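Local coordinates for protein beta-n-acetylhexosaminidase (Streptococcus pneumoniae, PDB 4AZC) that probably removes terminal N-acetylhexosamine sugars from glycans as a family 20 glycoside hydrolase, and here holds a thiazolidine-fused sugar analogue in its pocket, at residues B[138-143]-B[183-188]; B[245-250]-B[268-273]; B[280-285]-B[330-335]. All coordinates share one frame; numbering follows the deposited sequence.

Contact 1: residues B[138-143]-B[183-188]. With NGW ((2S,3aR,5R,6S,7R,7aR)-5-(hydroxymethyl)-2-methyl-2,3a,5,6,7,7a-hexahydro-1H-pyrano[3,2-d][1,3]thiazole-6,7-diol), chain K.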
loop_
_atom_site.group_PDB
_atom_site.type_symbol
_atom_site.label_atom_id
_atom_site.label_comp_id
_atom_site.label_asym_id
_atom_site.label_seq_id
_atom_site.Cartn_x
_atom_site.Cartn_y
_atom_site.Cartn_z
ATOM N N ALA B 138 7.878 7.821 22.596
ATOM C CA ALA B 138 9.274 7.485 22.814
ATOM C C ALA B 138 10.046 8.754 23.161
ATOM O O ALA B 138 9.659 9.864 22.773
ATOM C CB ALA B 138 9.857 6.820 21.576
ATOM N N HIS B 139 11.144 8.580 23.888
ATOM C CA HIS B 139 11.892 9.698 24.439
ATOM C C HIS B 139 13.383 9.427 24.304
ATOM O O HIS B 139 13.905 8.557 24.990
ATOM C CB HIS B 139 11.517 9.849 25.919
ATOM C CG HIS B 139 12.053 11.088 26.566
ATOM N ND1 HIS B 139 11.547 11.577 27.754
ATOM C CD2 HIS B 139 13.039 11.940 26.198
ATOM C CE1 HIS B 139 12.201 12.674 28.089
ATOM N NE2 HIS B 139 13.110 12.918 27.162
ATOM N N PHE B 140 14.054 10.163 23.416
ATOM C CA PHE B 140 15.511 10.033 23.213
ATOM C C PHE B 140 16.264 11.386 23.296
ATOM O O PHE B 140 16.383 11.929 24.385
ATOM C CB PHE B 140 15.818 9.261 21.919
ATOM C CG PHE B 140 15.321 7.837 21.931
ATOM C CD1 PHE B 140 15.907 6.885 22.773
ATOM C CD2 PHE B 140 14.267 7.447 21.106
ATOM C CE1 PHE B 140 15.453 5.572 22.796
ATOM C CE2 PHE B 140 13.804 6.134 21.123
ATOM C CZ PHE B 140 14.402 5.191 21.968
ATOM N N ASP B 141 16.761 11.926 22.178
ATOM C CA ASP B 141 17.366 13.281 22.160
ATOM C C ASP B 141 16.333 14.310 22.581
ATOM O O ASP B 141 16.670 15.406 23.032
ATOM C CB ASP B 141 17.844 13.686 20.759
ATOM C CG ASP B 141 19.025 12.871 20.257
ATOM O OD1 ASP B 141 19.637 12.109 21.039
ATOM O OD2 ASP B 141 19.350 13.018 19.058
ATOM N N LYS B 142 15.069 13.951 22.371
ATOM C CA LYS B 142 13.920 14.764 22.736
ATOM C C LYS B 142 12.729 13.826 22.785
ATOM O O LYS B 142 12.852 12.652 22.425
ATOM C CB LYS B 142 13.687 15.858 21.696
ATOM C CG LYS B 142 13.702 15.350 20.268
ATOM C CD LYS B 142 13.722 16.483 19.262
ATOM C CE LYS B 142 12.322 16.843 18.812
ATOM N NZ LYS B 142 12.356 17.455 17.453
ATOM N N VAL B 143 11.589 14.328 23.252
ATOM C CA VAL B 143 10.351 13.559 23.219
ATOM C C VAL B 143 9.884 13.467 21.776
ATOM O O VAL B 143 9.740 14.486 21.098
ATOM C CB VAL B 143 9.249 14.196 24.077
ATOM C CG1 VAL B 143 8.010 13.290 24.126
ATOM C CG2 VAL B 143 9.768 14.464 25.489
ATOM N N GLU B 183 11.309 3.395 9.937
ATOM C CA GLU B 183 11.858 4.627 10.546
ATOM C C GLU B 183 11.475 4.904 12.025
ATOM O O GLU B 183 10.956 5.990 12.341
ATOM C CB GLU B 183 11.539 5.844 9.642
ATOM C CG GLU B 183 12.211 5.781 8.258
ATOM C CD GLU B 183 11.873 6.947 7.326
ATOM O OE1 GLU B 183 10.734 7.479 7.354
ATOM O OE2 GLU B 183 12.763 7.326 6.536
ATOM N N TYR B 184 11.738 3.943 12.921
ATOM C CA TYR B 184 11.551 4.140 14.377
ATOM C C TYR B 184 12.205 5.427 14.886
ATOM O O TYR B 184 13.378 5.688 14.603
ATOM C CB TYR B 184 12.066 2.942 15.213
ATOM C CG TYR B 184 11.592 3.003 16.668
ATOM C CD1 TYR B 184 10.365 2.452 17.043
ATOM C CD2 TYR B 184 12.343 3.651 17.646
ATOM C CE1 TYR B 184 9.898 2.527 18.365
ATOM C CE2 TYR B 184 11.888 3.740 18.975
ATOM C CZ TYR B 184 10.666 3.175 19.326
ATOM O OH TYR B 184 10.200 3.258 20.629
ATOM N N ALA B 185 11.422 6.222 15.623
ATOM C CA ALA B 185 11.852 7.487 16.248
ATOM C C ALA B 185 12.866 8.358 15.482
ATOM O O ALA B 185 13.775 8.933 16.101
ATOM C CB ALA B 185 12.341 7.227 17.682
ATOM N N ASN B 186 12.706 8.487 14.163
ATOM C CA ASN B 186 13.682 9.268 13.389
ATOM C C ASN B 186 13.805 10.739 13.854
ATOM O O ASN B 186 14.916 11.279 13.919
ATOM C CB ASN B 186 13.558 9.080 11.851
ATOM C CG ASN B 186 12.178 9.490 11.272
ATOM O OD1 ASN B 186 11.220 9.765 11.998
ATOM N ND2 ASN B 186 12.088 9.507 9.944
ATOM N N ASP B 187 12.676 11.336 14.247
ATOM C CA ASP B 187 12.604 12.736 14.707
ATOM C C ASP B 187 13.319 12.986 16.030
ATOM O O ASP B 187 13.624 14.135 16.371
ATOM C CB ASP B 187 11.136 13.195 14.831
ATOM C CG ASP B 187 10.409 12.567 16.036
ATOM O OD1 ASP B 187 10.493 11.335 16.238
ATOM O OD2 ASP B 187 9.743 13.310 16.778
ATOM N N ALA B 188 13.561 11.921 16.785
ATOM C CA ALA B 188 14.071 12.061 18.145
ATOM C C ALA B 188 15.494 11.541 18.298
ATOM O O ALA B 188 16.028 11.538 19.401
ATOM C CB ALA B 188 13.134 11.372 19.142
HETATM O O4 NGW K . 7.526 9.573 2.967
HETATM C C4 NGW K . 8.732 8.896 3.285
HETATM C C3 NGW K . 8.415 7.628 4.067
HETATM C C5 NGW K . 9.452 8.527 1.985
HETATM O O3 NGW K . 7.690 7.967 5.254
HETATM C C2 NGW K . 9.727 6.873 4.401
HETATM N N2 NGW K . 9.458 5.502 4.898
HETATM C C1 NGW K . 10.622 6.692 3.149
HETATM C C7 NGW K . 8.907 4.684 3.800
HETATM C C8 NGW K . 9.163 3.208 4.098
HETATM S S1 NGW K . 9.817 5.260 2.325
HETATM O O5 NGW K . 10.709 7.910 2.328
HETATM C C6 NGW K . 9.744 9.771 1.118
HETATM O O6 NGW K . 10.523 10.716 1.863
#
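The ring of F140 meets Y184 and A185 where two loops of a TIM-barrel catalytic domain come together: 138-143 runs off the end of a short strand (137-139), and the loop 183-188 comes after the barrel strand 176-180. The tight inner part is mostly apolar and includes A188. CE2 of F140 is 3.7 Å from CE2 of Y184, and each atom lies near the plane of the other ring, so the two aromatics touch rim to rim without stacking. The methyl CB of A185 presses on the same rim, 3.9 Å from CE2 of F140, while Y196 adds an edge-to-face contact with the F140 ring. With CG of Y184 trans to its amide nitrogen (chi1 -167°), the phenol reaches across until its OH is 3.7 Å from CB of A138; that hydroxyl bonds weakly to the carbonyl of M148. CB of A188 lies 3.5 Å from the carbonyl O of K142.

Toward solvent the fit is looser. The bent chain of K142 passes alongside the backbone of D187, and its NZ stays 4.9 Å from OD2 of D187, close enough for a weak attraction at most. The D187 carboxylate is gripped instead by S144, K145 and T146, and OD1 of D141 bonds to the hydroxyl of Y196. At the inner end of the loop, E183 leaves this packing for the ligand pocket, where its OE1 is hydrogen-bonded to NE2 of H120 and accepts a weak bond from N2 of NGW.

A single hydrogen bond joins the segments: D141 N to A188 O at 2.9 Å, bent at the hydrogen (141°), with CB of F140 lying 3.4 Å from that same A188 O.

Contact 2: residues B[245-250]-B[268-273]. With NGW ((2S,3aR,5R,6S,7R,7aR)-5-(hydroxymethyl)-2-methyl-2,3a,5,6,7,7a-hexahydro-1H-pyrano[3,2-d][1,3]thiazole-6,7-diol), chain K.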
loop_
_atom_site.group_PDB
_atom_site.type_symbol
_atom_site.label_atom_id
_atom_site.label_comp_id
_atom_site.label_asym_id
_atom_site.label_seq_id
_atom_site.Cartn_x
_atom_site.Cartn_y
_atom_site.Cartn_z
ATOM N N VAL B 245 6.316 -12.616 7.092
ATOM C CA VAL B 245 6.037 -11.233 6.725
ATOM C C VAL B 245 6.534 -10.974 5.302
ATOM O O VAL B 245 7.699 -11.252 4.990
ATOM C CB VAL B 245 6.723 -10.238 7.701
ATOM C CG1 VAL B 245 6.471 -8.796 7.275
ATOM C CG2 VAL B 245 6.259 -10.462 9.146
ATOM N N LEU B 246 5.652 -10.452 4.453
ATOM C CA LEU B 246 6.044 -9.909 3.158
ATOM C C LEU B 246 6.791 -8.597 3.386
ATOM O O LEU B 246 6.252 -7.659 3.963
ATOM C CB LEU B 246 4.811 -9.676 2.266
ATOM C CG LEU B 246 4.978 -8.959 0.921
ATOM C CD1 LEU B 246 5.800 -9.799 -0.051
ATOM C CD2 LEU B 246 3.627 -8.637 0.316
ATOM N N ILE B 247 8.034 -8.532 2.926
ATOM C CA ILE B 247 8.862 -7.351 3.115
ATOM C C ILE B 247 8.732 -6.365 1.968
ATOM O O ILE B 247 9.066 -6.682 0.832
ATOM C CB ILE B 247 10.359 -7.734 3.271
ATOM C CG1 ILE B 247 10.553 -8.711 4.437
ATOM C CG2 ILE B 247 11.207 -6.490 3.457
ATOM C CD1 ILE B 247 10.117 -8.173 5.800
ATOM N N SER B 248 8.251 -5.166 2.278
ATOM C CA SER B 248 8.336 -4.043 1.349
ATOM C C SER B 248 9.751 -3.450 1.465
ATOM O O SER B 248 10.050 -2.695 2.403
ATOM C CB SER B 248 7.257 -2.995 1.658
ATOM O OG SER B 248 7.304 -1.911 0.745
ATOM N N TYR B 249 10.631 -3.834 0.537
ATOM C CA TYR B 249 12.036 -3.414 0.595
ATOM C C TYR B 249 12.285 -2.200 -0.284
ATOM O O TYR B 249 12.133 -2.281 -1.495
ATOM C CB TYR B 249 13.000 -4.549 0.217
ATOM C CG TYR B 249 14.409 -4.262 0.713
ATOM C CD1 TYR B 249 15.211 -3.294 0.093
ATOM C CD2 TYR B 249 14.921 -4.928 1.814
ATOM C CE1 TYR B 249 16.497 -3.016 0.552
ATOM C CE2 TYR B 249 16.214 -4.653 2.284
ATOM C CZ TYR B 249 16.984 -3.697 1.655
ATOM O OH TYR B 249 18.241 -3.431 2.126
ATOM N N TRP B 250 12.696 -1.090 0.336
ATOM C CA TRP B 250 12.829 0.197 -0.363
ATOM C C TRP B 250 14.225 0.811 -0.325
ATOM O O TRP B 250 14.555 1.630 -1.168
ATOM C CB TRP B 250 11.805 1.219 0.173
ATOM C CG TRP B 250 12.098 1.698 1.559
ATOM C CD1 TRP B 250 11.858 1.024 2.731
ATOM C CD2 TRP B 250 12.688 2.951 1.933
ATOM N NE1 TRP B 250 12.264 1.778 3.804
ATOM C CE2 TRP B 250 12.775 2.968 3.345
ATOM C CE3 TRP B 250 13.156 4.059 1.213
ATOM C CZ2 TRP B 250 13.307 4.053 4.052
ATOM C CZ3 TRP B 250 13.690 5.141 1.920
ATOM C CH2 TRP B 250 13.755 5.127 3.323
ATOM N N LYS B 268 17.256 -15.280 4.973
ATOM C CA LYS B 268 16.363 -15.628 6.085
ATOM C C LYS B 268 15.002 -16.116 5.588
ATOM O O LYS B 268 14.123 -16.420 6.386
ATOM C CB LYS B 268 16.184 -14.445 7.050
ATOM C CG LYS B 268 17.444 -14.086 7.830
ATOM C CD LYS B 268 17.852 -15.210 8.780
ATOM C CE LYS B 268 19.047 -14.815 9.627
ATOM N NZ LYS B 268 19.441 -15.932 10.544
ATOM N N GLY B 269 14.841 -16.194 4.268
ATOM C CA GLY B 269 13.652 -16.773 3.673
ATOM C C GLY B 269 12.571 -15.770 3.301
ATOM O O GLY B 269 11.481 -16.160 2.886
ATOM N N TYR B 270 12.865 -14.478 3.423
ATOM C CA TYR B 270 11.873 -13.466 3.080
ATOM C C TYR B 270 11.622 -13.333 1.593
ATOM O O TYR B 270 12.459 -13.628 0.763
ATOM C CB TYR B 270 12.209 -12.104 3.681
ATOM C CG TYR B 270 12.065 -12.067 5.182
ATOM C CD1 TYR B 270 10.817 -11.907 5.771
ATOM C CD2 TYR B 270 13.178 -12.209 6.007
ATOM C CE1 TYR B 270 10.670 -11.887 7.150
ATOM C CE2 TYR B 270 13.046 -12.184 7.390
ATOM C CZ TYR B 270 11.785 -12.016 7.950
ATOM O OH TYR B 270 11.641 -11.999 9.312
ATOM N N LYS B 271 10.433 -12.840 1.320
ATOM C CA LYS B 271 9.814 -12.688 0.036
ATOM C C LYS B 271 9.706 -11.157 -0.023
ATOM O O LYS B 271 9.380 -10.526 0.985
ATOM C CB LYS B 271 8.425 -13.295 0.237
ATOM C CG LYS B 271 7.710 -13.988 -0.879
ATOM C CD LYS B 271 6.436 -14.587 -0.229
ATOM C CE LYS B 271 5.559 -15.349 -1.197
ATOM N NZ LYS B 271 6.216 -16.605 -1.676
ATOM N N PHE B 272 10.004 -10.544 -1.168
ATOM C CA PHE B 272 9.967 -9.078 -1.252
ATOM C C PHE B 272 8.869 -8.525 -2.149
ATOM O O PHE B 272 8.560 -9.088 -3.198
ATOM C CB PHE B 272 11.295 -8.500 -1.751
ATOM C CG PHE B 272 12.483 -8.870 -0.914
ATOM C CD1 PHE B 272 12.584 -8.443 0.411
ATOM C CD2 PHE B 272 13.522 -9.614 -1.460
ATOM C CE1 PHE B 272 13.686 -8.778 1.186
ATOM C CE2 PHE B 272 14.642 -9.954 -0.686
ATOM C CZ PHE B 272 14.723 -9.535 0.626
ATOM N N LEU B 273 8.303 -7.397 -1.739
ATOM C CA LEU B 273 7.583 -6.547 -2.666
ATOM C C LEU B 273 8.545 -5.411 -2.965
ATOM O O LEU B 273 8.784 -4.567 -2.097
ATOM C CB LEU B 273 6.270 -6.025 -2.056
ATOM C CG LEU B 273 5.408 -5.082 -2.916
ATOM C CD1 LEU B 273 4.906 -5.765 -4.207
ATOM C CD2 LEU B 273 4.222 -4.557 -2.105
HETATM O O4 NGW K . 7.526 9.573 2.967
HETATM C C4 NGW K . 8.732 8.896 3.285
HETATM C C3 NGW K . 8.415 7.628 4.067
HETATM C C5 NGW K . 9.452 8.527 1.985
HETATM O O3 NGW K . 7.690 7.967 5.254
HETATM C C2 NGW K . 9.727 6.873 4.401
HETATM N N2 NGW K . 9.458 5.502 4.898
HETATM C C1 NGW K . 10.622 6.692 3.149
HETATM C C7 NGW K . 8.907 4.684 3.800
HETATM C C8 NGW K . 9.163 3.208 4.098
HETATM S S1 NGW K . 9.817 5.260 2.325
HETATM O O5 NGW K . 10.709 7.910 2.328
HETATM C C6 NGW K . 9.744 9.771 1.118
HETATM O O6 NGW K . 10.523 10.716 1.863
HETATM O O HOH W 1 8.215 -13.340 3.587
#
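Y249 turns the edge of its ring toward the face of F272 in an offset edge-to-face pair, with centroids 5.8 Å apart and planes at 76°. At the rim of the F272 ring lie CB of I247, 3.7 Å from CD1 of F272, and the carbonyl O of I247. The Y270 ring receives V245 O at its edge, in plane, 3.3 Å from CD1 of Y270, and CG1 of I247 comes in obliquely at 3.5 Å from that CD1. I247 thus serves both rings: with CG1 opposite the carbonyl carbon (chi1 -57°), its CG1-CD1 arm runs to Y270 while CB and CG2 lie alongside F272. W250, beyond the paired residues, offers one indole face to the ligand, with S1 of NGW over its centre, 3.6 Å above the plane; NE1 of W250 is held by D229.

Beneath the rings the backbones pair as parallel strands. I247 N donates to K271 O at 3.1 Å, and L273 N donates to I247 O at 2.8 Å; Y249 N then bonds to L273 O at a longer 3.3 Å. Where direct pairing gives out, a water bridges V245 O and K271 N.

The segments are adjacent strands of the TIM barrel, joined by a beta-alpha-beta crossover through helix 262-267, which ends in a Schellman motif at G269. L265 and A266 of that helix touch F272 on its face of the sheet, and L265 also touches Y249. S248 and L273 point to the opposite face, meeting M325 of strand 321-329, while strand 223-227 bonds to the other edge of strand 246-249.

Contact 3: residues B[280-285]-B[330-335]. With NGW ((2S,3aR,5R,6S,7R,7aR)-5-(hydroxymethyl)-2-methyl-2,3a,5,6,7,7a-hexahydro-1H-pyrano[3,2-d][1,3]thiazole-6,7-diol), chain K.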
loop_
_atom_site.group_PDB
_atom_site.type_symbol
_atom_site.label_atom_id
_atom_site.label_comp_id
_atom_site.label_asym_id
_atom_site.label_seq_id
_atom_site.Cartn_x
_atom_site.Cartn_y
_atom_site.Cartn_z
ATOM N N TYR B 280 10.336 6.737 -6.190
ATOM C CA TYR B 280 9.592 7.649 -5.309
ATOM C C TYR B 280 9.302 8.998 -5.914
ATOM O O TYR B 280 10.164 9.610 -6.530
ATOM C CB TYR B 280 10.373 7.924 -4.011
ATOM C CG TYR B 280 10.297 6.824 -3.003
ATOM C CD1 TYR B 280 9.698 5.598 -3.320
ATOM C CD2 TYR B 280 10.863 6.976 -1.744
ATOM C CE1 TYR B 280 9.638 4.567 -2.397
ATOM C CE2 TYR B 280 10.801 5.938 -0.809
ATOM C CZ TYR B 280 10.189 4.737 -1.152
ATOM O OH TYR B 280 10.118 3.702 -0.244
ATOM N N TYR B 281 8.090 9.478 -5.674
ATOM C CA TYR B 281 7.765 10.873 -5.897
ATOM C C TYR B 281 7.082 11.442 -4.656
ATOM O O TYR B 281 6.088 10.898 -4.181
ATOM C CB TYR B 281 6.894 11.064 -7.139
ATOM C CG TYR B 281 6.413 12.493 -7.291
ATOM C CD1 TYR B 281 7.322 13.559 -7.281
ATOM C CD2 TYR B 281 5.053 12.782 -7.437
ATOM C CE1 TYR B 281 6.895 14.874 -7.403
ATOM C CE2 TYR B 281 4.608 14.106 -7.564
ATOM C CZ TYR B 281 5.537 15.138 -7.548
ATOM O OH TYR B 281 5.118 16.435 -7.682
ATOM N N ILE B 282 7.650 12.530 -4.142
ATOM C CA ILE B 282 7.144 13.229 -2.966
ATOM C C ILE B 282 6.434 14.463 -3.493
ATOM O O ILE B 282 7.041 15.279 -4.194
ATOM C CB ILE B 282 8.299 13.656 -2.008
ATOM C CG1 ILE B 282 8.880 12.451 -1.266
ATOM C CG2 ILE B 282 7.828 14.717 -0.984
ATOM C CD1 ILE B 282 10.069 11.812 -1.944
ATOM N N LEU B 283 5.153 14.598 -3.166
ATOM C CA LEU B 283 4.359 15.706 -3.691
ATOM C C LEU B 283 5.083 17.045 -3.542
ATOM O O LEU B 283 5.528 17.399 -2.452
ATOM C CB LEU B 283 2.970 15.752 -3.041
ATOM C CG LEU B 283 2.092 14.498 -3.111
ATOM C CD1 LEU B 283 0.720 14.790 -2.527
ATOM C CD2 LEU B 283 1.976 13.951 -4.532
ATOM N N GLY B 284 5.218 17.760 -4.660
ATOM C CA GLY B 284 5.813 19.102 -4.683
ATOM C C GLY B 284 7.329 19.165 -4.632
ATOM O O GLY B 284 7.897 20.256 -4.620
ATOM N N GLN B 285 7.991 18.010 -4.595
ATOM C CA GLN B 285 9.455 17.971 -4.595
ATOM C C GLN B 285 9.979 18.424 -5.948
ATOM O O GLN B 285 9.526 17.950 -6.991
ATOM C CB GLN B 285 9.983 16.563 -4.292
ATOM C CG GLN B 285 11.495 16.494 -4.040
ATOM C CD GLN B 285 11.855 16.648 -2.571
ATOM O OE1 GLN B 285 10.979 16.737 -1.715
ATOM N NE2 GLN B 285 13.149 16.668 -2.272
ATOM N N ALA B 330 3.704 12.002 0.724
ATOM C CA ALA B 330 3.221 13.346 1.017
ATOM C C ALA B 330 3.940 13.990 2.206
ATOM O O ALA B 330 3.297 14.586 3.082
ATOM C CB ALA B 330 1.706 13.317 1.227
ATOM N N ASP B 331 5.273 13.892 2.213
ATOM C CA ASP B 331 6.118 14.389 3.330
ATOM C C ASP B 331 5.712 15.790 3.806
ATOM O O ASP B 331 5.681 16.067 5.010
ATOM C CB ASP B 331 7.609 14.359 2.960
ATOM C CG ASP B 331 8.137 12.943 2.718
ATOM O OD1 ASP B 331 7.366 12.052 2.293
ATOM O OD2 ASP B 331 9.344 12.716 2.944
ATOM N N ARG B 332 5.410 16.647 2.831
ATOM C CA ARG B 332 4.825 17.954 3.069
ATOM C C ARG B 332 3.360 17.865 2.615
ATOM O O ARG B 332 3.054 18.067 1.442
ATOM C CB ARG B 332 5.597 19.019 2.276
ATOM C CG ARG B 332 7.053 19.198 2.724
ATOM C CD ARG B 332 7.880 19.972 1.700
ATOM N NE ARG B 332 8.512 19.100 0.706
ATOM C CZ ARG B 332 8.051 18.897 -0.526
ATOM N NH1 ARG B 332 6.947 19.498 -0.947
ATOM N NH2 ARG B 332 8.702 18.091 -1.344
ATOM N N PRO B 333 2.444 17.531 3.546
ATOM C CA PRO B 333 1.074 17.259 3.081
ATOM C C PRO B 333 0.325 18.460 2.514
ATOM O O PRO B 333 -0.713 18.272 1.874
ATOM C CB PRO B 333 0.369 16.717 4.329
ATOM C CG PRO B 333 1.177 17.252 5.489
ATOM C CD PRO B 333 2.590 17.302 5.002
ATOM N N SER B 334 0.831 19.675 2.742
ATOM C CA SER B 334 0.172 20.866 2.187
ATOM C C SER B 334 0.469 21.051 0.697
ATOM O O SER B 334 -0.254 21.776 0.018
ATOM C CB SER B 334 0.488 22.145 2.986
ATOM O OG SER B 334 1.864 22.455 2.918
ATOM N N ALA B 335 1.511 20.389 0.188
ATOM C CA ALA B 335 1.817 20.408 -1.253
ATOM C C ALA B 335 0.587 20.015 -2.083
ATOM O O ALA B 335 -0.262 19.250 -1.615
ATOM C CB ALA B 335 2.990 19.494 -1.565
HETATM O O4 NGW K . 7.526 9.573 2.967
HETATM C C4 NGW K . 8.732 8.896 3.285
HETATM C C3 NGW K . 8.415 7.628 4.067
HETATM C C5 NGW K . 9.452 8.527 1.985
HETATM O O3 NGW K . 7.690 7.967 5.254
HETATM C C2 NGW K . 9.727 6.873 4.401
HETATM N N2 NGW K . 9.458 5.502 4.898
HETATM C C1 NGW K . 10.622 6.692 3.149
HETATM C C7 NGW K . 8.907 4.684 3.800
HETATM C C8 NGW K . 9.163 3.208 4.098
HETATM S S1 NGW K . 9.817 5.260 2.325
HETATM O O5 NGW K . 10.709 7.910 2.328
HETATM C C6 NGW K . 9.744 9.771 1.118
HETATM O O6 NGW K . 10.523 10.716 1.863
HETATM O O HOH W 2 4.632 16.519 -0.006
#
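I282 lies against D331 and R332 where the loop after strand 281-282 meets the one after strand 321-329, at the ligand end of the TIM barrel. D331 can be followed outward from its backbone. Its CB rests on CG2 of I282 at 4.0 Å. The chi1 of -64° sets CG beside the amide nitrogen, opposite the carbonyl carbon, and turns the carboxylate into the pocket. OD1 accepts a bond from O4 of NGW at 2.6 Å, and also passes CG1 of I282 at 3.9 Å. OD2 takes O6 of NGW, again at 2.6 Å. CG1 and CD1 of I282 touch C6 of the ligand beside these bonds.

Farther out, 280-285 turns back in a type II turn from I282 to Q285, and 330-335 in a type I turn from R332 to A335. The methyl of A335 packs 4.0 Å from CB of L283. A water ties the turns together, donating to the carbonyl oxygens of L283 and R332 and accepting from R332 N. In one of its two conformers R332 adds a bond of 2.7 Å from NH2 to OE1 of Q285, whose amide is tilted 36° from the guanidinium, and a weak one from NH1 to L283 O.

The D331 carboxylate faces the ligand, with R19 only in a long, weak ion pair with its OD1. Two oxygens accepting two hydroxyls, O4 and O6, would fix the orientation of the sugar ring, consistent with a role in recognising the corresponding hydroxyls of a substrate.

How the contacts relate
All three contacts send residues to the same ligand pocket, although their centres are 22 to 26 Å apart. They meet there through pocket side chains: E183 OE2 of contact 1 lies 4.0 Å from W250 CH2 of contact 2, and W250 CB is 3.0 Å from Y280 OH of contact 3. Contacts 1 and 3 do not touch, their nearest atoms being about 7 Å apart, and NGW spans the gap between them. E183 approaches the nitrogen of the thiazolidine ring, W250 and Y280 meet its sulfur, and D331 binds O4 and O6. D182 and R19 add further bonds to NGW. Contacts 2 and 3 also share the barrel sheet, through strands 272-274 and 281-282.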